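Local coordinates for protein P47 (PDB 6EKT) that may form part of a progenitor toxin complex that protects botulinum neurotoxin in the host gut, and resembles tubular lipid-binding proteins in its fold, at residues Y31-R36 and I411-L416; E126-F131 and S174-S179; N284-W289 and K302-S307; R321-L326 and Y333-I338. All coordinates share one frame; numbering follows the deposited sequence. Where two conformers were deposited one is given.

Interaction 1. Residues Y31-R36 and I411-L416; sequences YGCSKR and IKWNNL
Strands 31-34 and 411-413 run almost parallel, 6° apart, but their axes come no nearer than 8.5 Å and no hydrogen bond joins them; the contact is made mostly by the side chains of Tyr31, Cys33, Ile411 and Trp413, with the carbonyls of Tyr31 and Gly32 reaching the indole. At one end Ile411 sets its CG1 branch over the middle of the Tyr31 ring, with CG1 3.4 Å from Tyr31 CG. With CG anti to its own carbonyl carbon (chi1 -54°), Tyr31 presents this face to the isoleucine, a CH-pi contact. At the other end Cys33 CB sits over the centre of the indole, 3.4 Å from Trp413 CD2, while Cys33 SG lies obliquely to the five-membered ring, 4.5 Å from its centroid. Such face-to-face packing of strands that share no backbone bonds is how two beta-sheets are pressed together: strand 29-34 lies inside one six-stranded antiparallel sheet, between strands 208-214 and 238-242, and strand 411-413 is the outermost strand of another, beside 178-181. The indole is wedged between the layers. Its face opposite Cys33 carries Ile411 CG2, from its own strand, and the backbone of Tyr31 comes to its edge, where Tyr31 O lies 3.6 Å from Trp413 CZ2. Gly32 O approaches Trp413 NE1 obliquely at 3.6 Å. All five touching residues are buried, and Ile211 of strand 208-214 packs on both Ile411 and Trp413. Just past the contact, Ser34 is the N-cap of helix 35-49, where its OG accepts a weak bond from Arg36 N and is also hydrogen-bonded to Asp206.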
# COMPACT_ATOMS: atom_id res chain seq x y z
N TYR A 31 1.01 2.29 -3.48
CA TYR A 31 2.17 2.99 -2.93
C TYR A 31 2.06 4.47 -3.24
O TYR A 31 1.73 4.83 -4.36
CB TYR A 31 3.45 2.46 -3.56
CG TYR A 31 3.62 0.95 -3.45
CD1 TYR A 31 3.02 0.10 -4.38
CD2 TYR A 31 4.41 0.38 -2.43
CE1 TYR A 31 3.19 -1.28 -4.30
CE2 TYR A 31 4.58 -1.01 -2.34
CZ TYR A 31 3.98 -1.83 -3.28
OH TYR A 31 4.12 -3.18 -3.20
N GLY A 32 2.34 5.32 -2.26
CA GLY A 32 2.30 6.78 -2.49
C GLY A 32 3.47 7.59 -1.97
O GLY A 32 4.08 7.24 -0.94
N CYS A 33 3.79 8.68 -2.67
CA CYS A 33 4.81 9.64 -2.23
C CYS A 33 4.36 11.06 -2.52
O CYS A 33 3.75 11.34 -3.56
CB CYS A 33 6.17 9.39 -2.90
SG CYS A 33 7.54 10.41 -2.29
N SER A 34 4.64 11.94 -1.56
CA SER A 34 4.36 13.37 -1.64
C SER A 34 5.19 14.01 -2.76
O SER A 34 6.37 13.67 -2.93
CB SER A 34 4.69 14.00 -0.28
OG SER A 34 4.75 15.41 -0.34
N LYS A 35 4.56 14.88 -3.55
CA LYS A 35 5.29 15.58 -4.61
C LYS A 35 6.32 16.55 -4.05
O LYS A 35 7.34 16.82 -4.71
CB LYS A 35 4.34 16.27 -5.59
CG LYS A 35 3.65 17.51 -5.03
CD LYS A 35 3.49 18.58 -6.10
CE LYS A 35 2.66 19.75 -5.59
NZ LYS A 35 3.40 20.55 -4.58
N ARG A 36 6.06 17.08 -2.86
CA ARG A 36 7.02 17.92 -2.13
C ARG A 36 8.37 17.19 -1.97
O ARG A 36 9.43 17.77 -2.18
CB ARG A 36 6.44 18.36 -0.77
CG ARG A 36 7.24 19.45 -0.06
CD ARG A 36 6.46 20.17 1.04
NE ARG A 36 6.01 19.25 2.09
CZ ARG A 36 6.70 18.88 3.17
NH1 ARG A 36 6.15 18.02 4.01
NH2 ARG A 36 7.92 19.34 3.42
N ILE A 411 8.57 -0.76 -3.79
CA ILE A 411 8.71 0.56 -4.40
C ILE A 411 9.65 1.38 -3.55
O ILE A 411 9.39 1.59 -2.37
CB ILE A 411 7.34 1.29 -4.55
CG1 ILE A 411 6.39 0.48 -5.45
CG2 ILE A 411 7.50 2.76 -5.02
CD1 ILE A 411 6.89 0.17 -6.86
N LYS A 412 10.74 1.81 -4.17
CA LYS A 412 11.61 2.79 -3.56
C LYS A 412 11.50 4.09 -4.34
O LYS A 412 11.95 4.17 -5.49
CB LYS A 412 13.05 2.29 -3.52
CG LYS A 412 13.24 1.07 -2.61
CD LYS A 412 14.70 0.80 -2.26
CE LYS A 412 15.52 0.26 -3.43
NZ LYS A 412 14.93 -1.02 -3.94
N TRP A 413 10.89 5.09 -3.72
CA TRP A 413 10.71 6.40 -4.34
C TRP A 413 12.05 7.11 -4.46
O TRP A 413 12.77 7.25 -3.47
CB TRP A 413 9.71 7.22 -3.54
CG TRP A 413 8.31 6.63 -3.60
CD1 TRP A 413 7.70 5.85 -2.66
CD2 TRP A 413 7.38 6.78 -4.67
NE1 TRP A 413 6.43 5.51 -3.08
CE2 TRP A 413 6.20 6.08 -4.30
CE3 TRP A 413 7.41 7.46 -5.90
CZ2 TRP A 413 5.06 6.02 -5.12
CZ3 TRP A 413 6.28 7.41 -6.73
CH2 TRP A 413 5.12 6.70 -6.33
N ASN A 414 12.39 7.51 -5.69
CA ASN A 414 13.75 7.97 -6.10
C ASN A 414 14.86 6.96 -5.79
O ASN A 414 16.01 7.33 -5.54
CB ASN A 414 14.07 9.40 -5.58
CG ASN A 414 15.37 9.99 -6.19
OD1 ASN A 414 15.61 9.92 -7.40
ND2 ASN A 414 16.21 10.55 -5.33
N ASN A 415 14.50 5.67 -5.80
CA ASN A 415 15.40 4.56 -5.45
C ASN A 415 16.03 4.67 -4.04
O ASN A 415 17.07 4.05 -3.75
CB ASN A 415 16.47 4.33 -6.56
CG ASN A 415 17.08 2.94 -6.50
OD1 ASN A 415 16.37 1.93 -6.44
ND2 ASN A 415 18.41 2.88 -6.48
N LEU A 416 15.38 5.45 -3.16
CA LEU A 416 15.86 5.67 -1.79
C LEU A 416 15.01 4.90 -0.78
O LEU A 416 13.79 4.88 -0.87
CB LEU A 416 15.86 7.16 -1.45
CG LEU A 416 16.77 8.09 -2.27
CD1 LEU A 416 16.33 9.53 -2.09
CD2 LEU A 416 18.24 7.93 -1.90

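Interaction 2. Residues E126-F131 and S174-S179; sequences ELKFNF and SYIFAS
Glu126 and Ser179 form an antiparallel non-hydrogen-bonded pair, beyond which the segments diverge, the touching parts running 124° apart overall. Two backbone bonds hold the join: Leu127 N to Ala178 O at 2.9 Å, nearly straight, and Phe177 N to Leu127 O at 2.8 Å, more bent at the hydrogen though the donor lies almost in line with the carbonyl. Leu127 is therefore gripped through both its N-H and its C=O. Beyond it a water takes over, accepting from Phe129 N and donating to Tyr175 O, and so bridges the gap where the chains part. Strand 178-181 lies between 124-141 and 411-413 in a six-stranded antiparallel sheet. On the buried side, Phe177 turns its edge to the face of Phe129 in a T-shaped pair, planes at 85° and Phe177 CZ 3.5 Å from Phe129 CE2. Phe177 CG lies anti to the carbonyl carbon (chi1 -70°), which carries the ring across the strand, with Leu127 O and Lys128 CA at its edge and Tyr175 CD2 over one face. Leu127 CD2 rests 4.0 Å from Phe177 CB, and Leu113 of strand 108-118 packs against all three of Leu127, Phe129 and Phe177. On the other side Ile176 CD1 touches the side chains of two charged residues, 3.4 Å from Glu126 OE1 and 3.6 Å from Lys128 CD.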
# COMPACT_ATOMS: atom_id res chain seq x y z
N GLU A 126 11.70 0.94 -13.74
CA GLU A 126 11.86 2.31 -13.25
C GLU A 126 10.78 3.22 -13.82
O GLU A 126 10.52 3.21 -15.01
CB GLU A 126 13.23 2.84 -13.63
CG GLU A 126 14.36 2.10 -12.92
CD GLU A 126 15.74 2.44 -13.48
OE1 GLU A 126 15.84 2.83 -14.66
OE2 GLU A 126 16.71 2.30 -12.71
N LEU A 127 10.14 3.99 -12.93
CA LEU A 127 9.15 4.99 -13.32
C LEU A 127 9.92 6.25 -13.67
O LEU A 127 10.63 6.82 -12.82
CB LEU A 127 8.14 5.23 -12.18
CG LEU A 127 6.98 6.22 -12.38
CD1 LEU A 127 6.01 5.75 -13.45
CD2 LEU A 127 6.26 6.45 -11.05
N LYS A 128 9.82 6.64 -14.94
CA LYS A 128 10.55 7.76 -15.51
C LYS A 128 9.63 8.56 -16.44
O LYS A 128 8.60 8.05 -16.91
CB LYS A 128 11.75 7.27 -16.35
CG LYS A 128 12.85 6.53 -15.62
CD LYS A 128 14.11 6.49 -16.47
CE LYS A 128 14.11 5.30 -17.43
NZ LYS A 128 15.44 5.20 -18.10
N PHE A 129 10.02 9.81 -16.71
CA PHE A 129 9.43 10.58 -17.81
C PHE A 129 9.47 9.81 -19.13
O PHE A 129 10.48 9.18 -19.46
CB PHE A 129 10.20 11.89 -18.02
CG PHE A 129 9.88 12.97 -17.03
CD1 PHE A 129 8.58 13.46 -16.89
CD2 PHE A 129 10.89 13.53 -16.26
CE1 PHE A 129 8.30 14.48 -15.98
CE2 PHE A 129 10.62 14.56 -15.37
CZ PHE A 129 9.32 15.04 -15.24
N ASN A 130 8.38 9.90 -19.88
CA ASN A 130 8.33 9.39 -21.24
C ASN A 130 7.95 10.55 -22.17
O ASN A 130 6.81 11.02 -22.16
CB ASN A 130 7.33 8.24 -21.36
CG ASN A 130 7.38 7.57 -22.71
OD1 ASN A 130 8.14 7.95 -23.60
ND2 ASN A 130 6.54 6.56 -22.88
N PHE A 131 8.93 10.98 -22.96
CA PHE A 131 8.78 12.12 -23.85
C PHE A 131 8.03 11.74 -25.13
O PHE A 131 7.59 12.62 -25.88
CB PHE A 131 10.16 12.70 -24.22
CG PHE A 131 10.81 13.54 -23.13
CD1 PHE A 131 10.37 13.53 -21.81
CD2 PHE A 131 11.94 14.30 -23.45
CE1 PHE A 131 11.02 14.28 -20.83
CE2 PHE A 131 12.60 15.05 -22.47
CZ PHE A 131 12.13 15.05 -21.16
N SER A 174 17.04 11.24 -17.19
CA SER A 174 16.88 9.88 -16.67
C SER A 174 16.51 9.91 -15.19
O SER A 174 16.94 9.02 -14.44
CB SER A 174 18.18 9.07 -16.79
OG SER A 174 18.82 9.21 -18.04
N TYR A 175 15.74 10.90 -14.75
CA TYR A 175 15.33 10.94 -13.36
C TYR A 175 14.43 9.73 -13.03
O TYR A 175 13.48 9.44 -13.76
CB TYR A 175 14.66 12.26 -12.96
CG TYR A 175 14.26 12.27 -11.51
CD1 TYR A 175 15.20 12.55 -10.51
CD2 TYR A 175 12.95 11.93 -11.12
CE1 TYR A 175 14.84 12.53 -9.16
CE2 TYR A 175 12.59 11.90 -9.78
CZ TYR A 175 13.53 12.20 -8.81
OH TYR A 175 13.16 12.16 -7.48
N ILE A 176 14.78 9.01 -11.95
CA ILE A 176 14.02 7.83 -11.51
C ILE A 176 13.04 8.30 -10.45
O ILE A 176 13.45 8.64 -9.33
CB ILE A 176 14.94 6.72 -10.90
CG1 ILE A 176 16.11 6.32 -11.84
CG2 ILE A 176 14.13 5.52 -10.42
CD1 ILE A 176 15.71 5.93 -13.25
N PHE A 177 11.76 8.33 -10.80
CA PHE A 177 10.71 8.64 -9.82
C PHE A 177 10.56 7.56 -8.77
O PHE A 177 10.37 7.87 -7.59
CB PHE A 177 9.37 8.94 -10.51
CG PHE A 177 9.39 10.25 -11.27
CD1 PHE A 177 9.18 11.45 -10.59
CD2 PHE A 177 9.64 10.27 -12.63
CE1 PHE A 177 9.22 12.68 -11.27
CE2 PHE A 177 9.70 11.48 -13.32
CZ PHE A 177 9.48 12.68 -12.64
N ALA A 178 10.65 6.31 -9.20
CA ALA A 178 10.56 5.14 -8.32
C ALA A 178 11.23 3.99 -9.01
O ALA A 178 11.19 3.87 -10.25
CB ALA A 178 9.10 4.80 -8.00
N SER A 179 11.90 3.15 -8.22
CA SER A 179 12.33 1.86 -8.71
C SER A 179 11.33 0.83 -8.20
O SER A 179 10.82 0.95 -7.08
CB SER A 179 13.75 1.57 -8.23
OG SER A 179 14.02 0.20 -8.31
O HOH W 1 12.62 10.64 -16.04

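Interaction 3. Residues N284-W289 and K302-S307; sequences NSTLNW and KINNFS
A bend at chi2 of Lys302 (-65°) swings its otherwise extended chain across the strand to Asn288, whose CG stands anti to its own carbonyl carbon (chi1 -68°) and brings OD1 to meet it. Lys302 NZ donates to Asn288 OD1 at 2.9 Å, tilted 18° from the amide plane, and also to a water that in turn donates to Trp289 O. The ammonium group thus links the Asn288 side chain directly, and through the water the carbonyl of Trp289 just past the partner strand. Beneath this link Leu287 and Ile303 form an antiparallel hydrogen-bonded pair, with Leu287 N to Ile303 O and Ile303 N to Leu287 O both 2.9 Å and nearly straight. Their side chains cross on the buried face, CB of Leu287 3.9 Å from CB of Ile303. Ile303 CD1 reaches the six-membered ring of Trp289, and Leu287 CD1 lies 4.1 Å from Phe306 CB. Thr286 and Asn304 lie alongside each other, CG2 of Thr286 3.4 Å from Asn304 OD1, and a second water joins Thr286 OG1 to Asn304 OD1. Asn304 and Asn305 form a classic beta bulge facing Arg321. The two segments belong to neighbouring strands 279-288 and 297-311 of the eight-stranded sheet, whose buried face packs on helix 374-394: Trp289 and Ile303 both touch Ile391 there, and Trp289 NE1 is hydrogen-bonded to Ser390.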
# COMPACT_ATOMS: atom_id res chain seq x y z
N ASN A 284 -9.62 -25.17 9.21
CA ASN A 284 -9.85 -26.26 8.24
C ASN A 284 -9.81 -27.65 8.91
O ASN A 284 -9.87 -28.68 8.22
CB ASN A 284 -8.80 -26.18 7.12
CG ASN A 284 -7.36 -26.25 7.63
OD1 ASN A 284 -7.08 -26.87 8.65
ND2 ASN A 284 -6.44 -25.64 6.89
N SER A 285 -9.70 -27.66 10.24
CA SER A 285 -9.59 -28.89 11.03
C SER A 285 -9.80 -28.55 12.52
O SER A 285 -9.78 -27.37 12.92
CB SER A 285 -8.20 -29.51 10.82
OG SER A 285 -7.22 -28.49 10.83
N THR A 286 -10.00 -29.57 13.34
CA THR A 286 -10.15 -29.41 14.79
C THR A 286 -8.92 -28.74 15.37
O THR A 286 -7.79 -29.03 14.97
CB THR A 286 -10.31 -30.76 15.50
OG1 THR A 286 -11.27 -31.53 14.79
CG2 THR A 286 -10.78 -30.56 16.95
N LEU A 287 -9.16 -27.84 16.30
CA LEU A 287 -8.10 -27.14 16.97
C LEU A 287 -7.94 -27.74 18.35
O LEU A 287 -8.84 -27.66 19.18
CB LEU A 287 -8.41 -25.64 17.03
CG LEU A 287 -8.86 -24.96 15.72
CD1 LEU A 287 -9.09 -23.48 16.01
CD2 LEU A 287 -7.81 -25.13 14.62
N ASN A 288 -6.79 -28.37 18.55
CA ASN A 288 -6.49 -29.10 19.79
C ASN A 288 -5.78 -28.16 20.75
O ASN A 288 -4.57 -27.95 20.62
CB ASN A 288 -5.59 -30.30 19.47
CG ASN A 288 -6.29 -31.35 18.67
OD1 ASN A 288 -7.19 -32.02 19.17
ND2 ASN A 288 -5.90 -31.51 17.40
N TRP A 289 -6.54 -27.57 21.67
CA TRP A 289 -5.99 -26.67 22.69
C TRP A 289 -4.92 -27.35 23.54
O TRP A 289 -4.90 -28.59 23.65
CB TRP A 289 -7.12 -26.13 23.59
CG TRP A 289 -6.82 -24.78 24.16
CD1 TRP A 289 -6.52 -24.48 25.44
CD2 TRP A 289 -6.78 -23.54 23.43
NE1 TRP A 289 -6.29 -23.12 25.57
CE2 TRP A 289 -6.46 -22.53 24.35
CE3 TRP A 289 -7.01 -23.20 22.09
CZ2 TRP A 289 -6.34 -21.18 23.98
CZ3 TRP A 289 -6.89 -21.85 21.70
CH2 TRP A 289 -6.56 -20.86 22.66
N LYS A 302 -11.32 -28.56 22.75
CA LYS A 302 -11.28 -28.72 21.30
C LYS A 302 -12.12 -27.59 20.70
O LYS A 302 -13.21 -27.30 21.20
CB LYS A 302 -11.84 -30.09 20.88
CG LYS A 302 -11.28 -31.29 21.64
CD LYS A 302 -9.79 -31.48 21.37
CE LYS A 302 -9.26 -32.63 22.21
NZ LYS A 302 -7.79 -32.69 21.96
N ILE A 303 -11.61 -26.93 19.66
CA ILE A 303 -12.40 -25.93 18.96
C ILE A 303 -12.71 -26.52 17.60
O ILE A 303 -11.79 -26.87 16.84
CB ILE A 303 -11.66 -24.56 18.83
CG1 ILE A 303 -11.35 -23.97 20.22
CG2 ILE A 303 -12.48 -23.56 18.00
CD1 ILE A 303 -10.42 -22.75 20.18
N ASN A 304 -14.01 -26.67 17.31
CA ASN A 304 -14.42 -27.30 16.06
C ASN A 304 -14.74 -26.32 14.94
O ASN A 304 -14.60 -26.68 13.78
CB ASN A 304 -15.58 -28.26 16.29
CG ASN A 304 -15.21 -29.37 17.26
OD1 ASN A 304 -14.18 -30.04 17.09
ND2 ASN A 304 -16.02 -29.55 18.30
N ASN A 305 -15.16 -25.11 15.29
CA ASN A 305 -15.50 -24.07 14.29
C ASN A 305 -14.90 -22.77 14.77
O ASN A 305 -15.07 -22.41 15.93
CB ASN A 305 -17.01 -23.90 14.12
CG ASN A 305 -17.72 -25.19 13.82
OD1 ASN A 305 -18.37 -25.76 14.69
ND2 ASN A 305 -17.58 -25.69 12.59
N PHE A 306 -14.23 -22.08 13.86
CA PHE A 306 -13.54 -20.86 14.16
C PHE A 306 -13.71 -19.97 12.94
O PHE A 306 -13.49 -20.43 11.83
CB PHE A 306 -12.04 -21.17 14.37
CG PHE A 306 -11.22 -19.99 14.79
CD1 PHE A 306 -10.60 -19.16 13.84
CD2 PHE A 306 -10.99 -19.72 16.15
CE1 PHE A 306 -9.81 -18.09 14.24
CE2 PHE A 306 -10.21 -18.64 16.55
CZ PHE A 306 -9.61 -17.83 15.58
N SER A 307 -14.13 -18.73 13.17
CA SER A 307 -14.18 -17.74 12.11
C SER A 307 -13.59 -16.45 12.65
O SER A 307 -13.65 -16.19 13.85
CB SER A 307 -15.60 -17.53 11.61
OG SER A 307 -16.22 -18.79 11.39
O HOH W 2 -13.73 -30.76 14.63
O HOH W 3 -6.95 -30.31 23.20

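Interaction 4. Residues R321-L326 and Y333-I338; sequences RGLVRL and YSDFEI
Four backbone hydrogen bonds join the segments: Gly322 and Phe336 exchange N-H to O bonds in both directions, as do Val324 and Ser334. The bond from Phe336 N to Gly322 O, 2.9 Å long, is nearly straight at its hydrogen, yet the donor stands 40° out of the carbonyl plane. Gly322 O also accepts from a water that donates to Asp335 OD1, while Asp335 OD2 is hydrogen-bonded to His368 NE2. Gly322-Phe336 and Val324-Ser334 are the hydrogen-bonded pairs of an antiparallel hairpin made by strands 315-326 and 329-347, in the sheet that packs on helix 374-394, consistent with the TULIP-like sheet wrapped around a long helix. Aromatic contacts occupy both of its faces. On the helix side Phe336 CG sits between its backbone N and carbonyl carbon (chi1 58°), which folds the ring back over the opposite strand; it lies flat over Gly322, with Gly322 CA in CH-pi contact 4.1 Å from the ring centroid, and its CE2 comes 3.5 Å from Leu323 N. Val324 CG1 borders the same ring, and Ile391 of the helix packs on it. On the other face the Arg325 guanidinium lies over the Tyr333 ring in a cation-pi contact, CZ 4.4 Å from the centroid and the two planes 37° apart. Arg325 NH1 is also hydrogen-bonded to Glu330 O, and the same His368 stacks on Tyr333. Among the charged groups, Arg321 and Glu337 run side by side, yet Arg321 NE and Glu337 OE1 stay 4.1 Å apart, too far for a salt bridge.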
# COMPACT_ATOMS: atom_id res chain seq x y z
N ARG A 321 -16.80 -22.24 18.21
CA ARG A 321 -17.59 -23.26 18.90
C ARG A 321 -16.66 -24.43 19.17
O ARG A 321 -15.89 -24.85 18.30
CB ARG A 321 -18.73 -23.72 18.00
CG ARG A 321 -19.80 -24.64 18.60
CD ARG A 321 -21.01 -24.75 17.64
NE ARG A 321 -21.21 -23.50 16.85
CZ ARG A 321 -20.96 -23.34 15.54
NH1 ARG A 321 -21.17 -22.16 14.98
NH2 ARG A 321 -20.54 -24.34 14.78
N GLY A 322 -16.79 -25.00 20.37
CA GLY A 322 -15.98 -26.15 20.76
C GLY A 322 -16.61 -26.94 21.90
O GLY A 322 -17.79 -26.75 22.24
N LEU A 323 -15.82 -27.83 22.47
CA LEU A 323 -16.28 -28.68 23.56
C LEU A 323 -15.07 -29.03 24.43
O LEU A 323 -13.93 -28.93 23.96
CB LEU A 323 -16.96 -29.96 23.04
CG LEU A 323 -16.20 -30.86 22.07
CD1 LEU A 323 -15.28 -31.82 22.84
CD2 LEU A 323 -17.22 -31.63 21.24
N VAL A 324 -15.34 -29.46 25.65
CA VAL A 324 -14.28 -29.95 26.53
C VAL A 324 -14.86 -31.11 27.35
O VAL A 324 -15.94 -30.99 27.93
CB VAL A 324 -13.64 -28.84 27.42
CG1 VAL A 324 -14.67 -28.17 28.35
CG2 VAL A 324 -12.42 -29.35 28.19
N ARG A 325 -14.15 -32.24 27.34
CA ARG A 325 -14.62 -33.45 28.03
C ARG A 325 -13.84 -33.62 29.33
O ARG A 325 -12.67 -33.19 29.41
CB ARG A 325 -14.43 -34.68 27.14
CG ARG A 325 -14.95 -34.51 25.73
CD ARG A 325 -14.86 -35.78 24.89
NE ARG A 325 -15.78 -35.64 23.76
CZ ARG A 325 -17.08 -35.96 23.81
NH1 ARG A 325 -17.64 -36.51 24.91
NH2 ARG A 325 -17.82 -35.75 22.74
N LEU A 326 -14.45 -34.24 30.34
CA LEU A 326 -13.69 -34.54 31.57
C LEU A 326 -12.68 -35.66 31.38
O LEU A 326 -13.04 -36.79 31.00
CB LEU A 326 -14.60 -34.83 32.76
CG LEU A 326 -15.60 -33.73 33.16
CD1 LEU A 326 -16.22 -34.11 34.49
CD2 LEU A 326 -14.92 -32.37 33.27
N TYR A 333 -19.22 -33.79 29.51
CA TYR A 333 -18.60 -32.75 28.67
C TYR A 333 -19.48 -31.54 28.51
O TYR A 333 -20.69 -31.59 28.80
CB TYR A 333 -18.21 -33.31 27.29
CG TYR A 333 -19.36 -33.45 26.30
CD1 TYR A 333 -20.21 -34.55 26.35
CD2 TYR A 333 -19.56 -32.49 25.31
CE1 TYR A 333 -21.25 -34.69 25.44
CE2 TYR A 333 -20.60 -32.61 24.39
CZ TYR A 333 -21.43 -33.71 24.46
OH TYR A 333 -22.44 -33.83 23.56
N SER A 334 -18.87 -30.45 28.05
CA SER A 334 -19.57 -29.21 27.79
C SER A 334 -19.38 -28.80 26.34
O SER A 334 -18.27 -28.94 25.81
CB SER A 334 -18.98 -28.09 28.64
OG SER A 334 -19.48 -28.17 29.94
N ASP A 335 -20.44 -28.31 25.71
CA ASP A 335 -20.30 -27.47 24.52
C ASP A 335 -20.12 -26.03 24.95
O ASP A 335 -20.70 -25.61 25.96
CB ASP A 335 -21.55 -27.55 23.64
CG ASP A 335 -21.84 -28.96 23.17
OD1 ASP A 335 -20.99 -29.55 22.50
OD2 ASP A 335 -22.92 -29.46 23.50
N PHE A 336 -19.32 -25.28 24.20
CA PHE A 336 -19.22 -23.84 24.42
C PHE A 336 -19.11 -23.03 23.12
O PHE A 336 -18.72 -23.55 22.08
CB PHE A 336 -18.06 -23.51 25.36
CG PHE A 336 -16.73 -24.00 24.87
CD1 PHE A 336 -16.02 -23.30 23.88
CD2 PHE A 336 -16.17 -25.15 25.40
CE1 PHE A 336 -14.78 -23.74 23.43
CE2 PHE A 336 -14.92 -25.60 24.96
CZ PHE A 336 -14.23 -24.90 23.97
N GLU A 337 -19.48 -21.76 23.21
CA GLU A 337 -19.34 -20.83 22.09
C GLU A 337 -18.76 -19.56 22.63
O GLU A 337 -19.09 -19.18 23.75
CB GLU A 337 -20.71 -20.54 21.48
CG GLU A 337 -21.27 -21.73 20.72
CD GLU A 337 -22.54 -21.41 19.95
OE1 GLU A 337 -22.56 -20.42 19.17
OE2 GLU A 337 -23.52 -22.17 20.11
N ILE A 338 -17.90 -18.90 21.86
CA ILE A 338 -17.30 -17.65 22.30
C ILE A 338 -17.40 -16.67 21.13
O ILE A 338 -17.17 -17.05 19.97
CB ILE A 338 -15.81 -17.85 22.70
CG1 ILE A 338 -15.68 -18.81 23.90
CG2 ILE A 338 -15.13 -16.53 23.08
CD1 ILE A 338 -14.27 -19.26 24.17
O HOH W 4 -19.80 -27.79 20.70

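The four contacts fall into two clusters along an elongated chain, interaction 1 near its centre, and interaction 2 on the opposite side of that centre from interactions 3 and 4. Interactions 1 and 2 have centres 11 Å apart and meet where strands 411-413 and 178-181 are neighbours in one six-stranded sheet; interactions 3 and 4, also 11 Å apart, share the eight-stranded sheet through neighbouring strands 297-311 and 315-326. Between clusters the centres lie 44 to 60 Å apart. Along the chain, interaction 2 closes before 3 opens and 3 before 4, while interaction 1 spans them all, bringing residues 411-416 back to the strand near the N-terminus. The far sheet is thus built entirely from chain lying between the two segments of interaction 1.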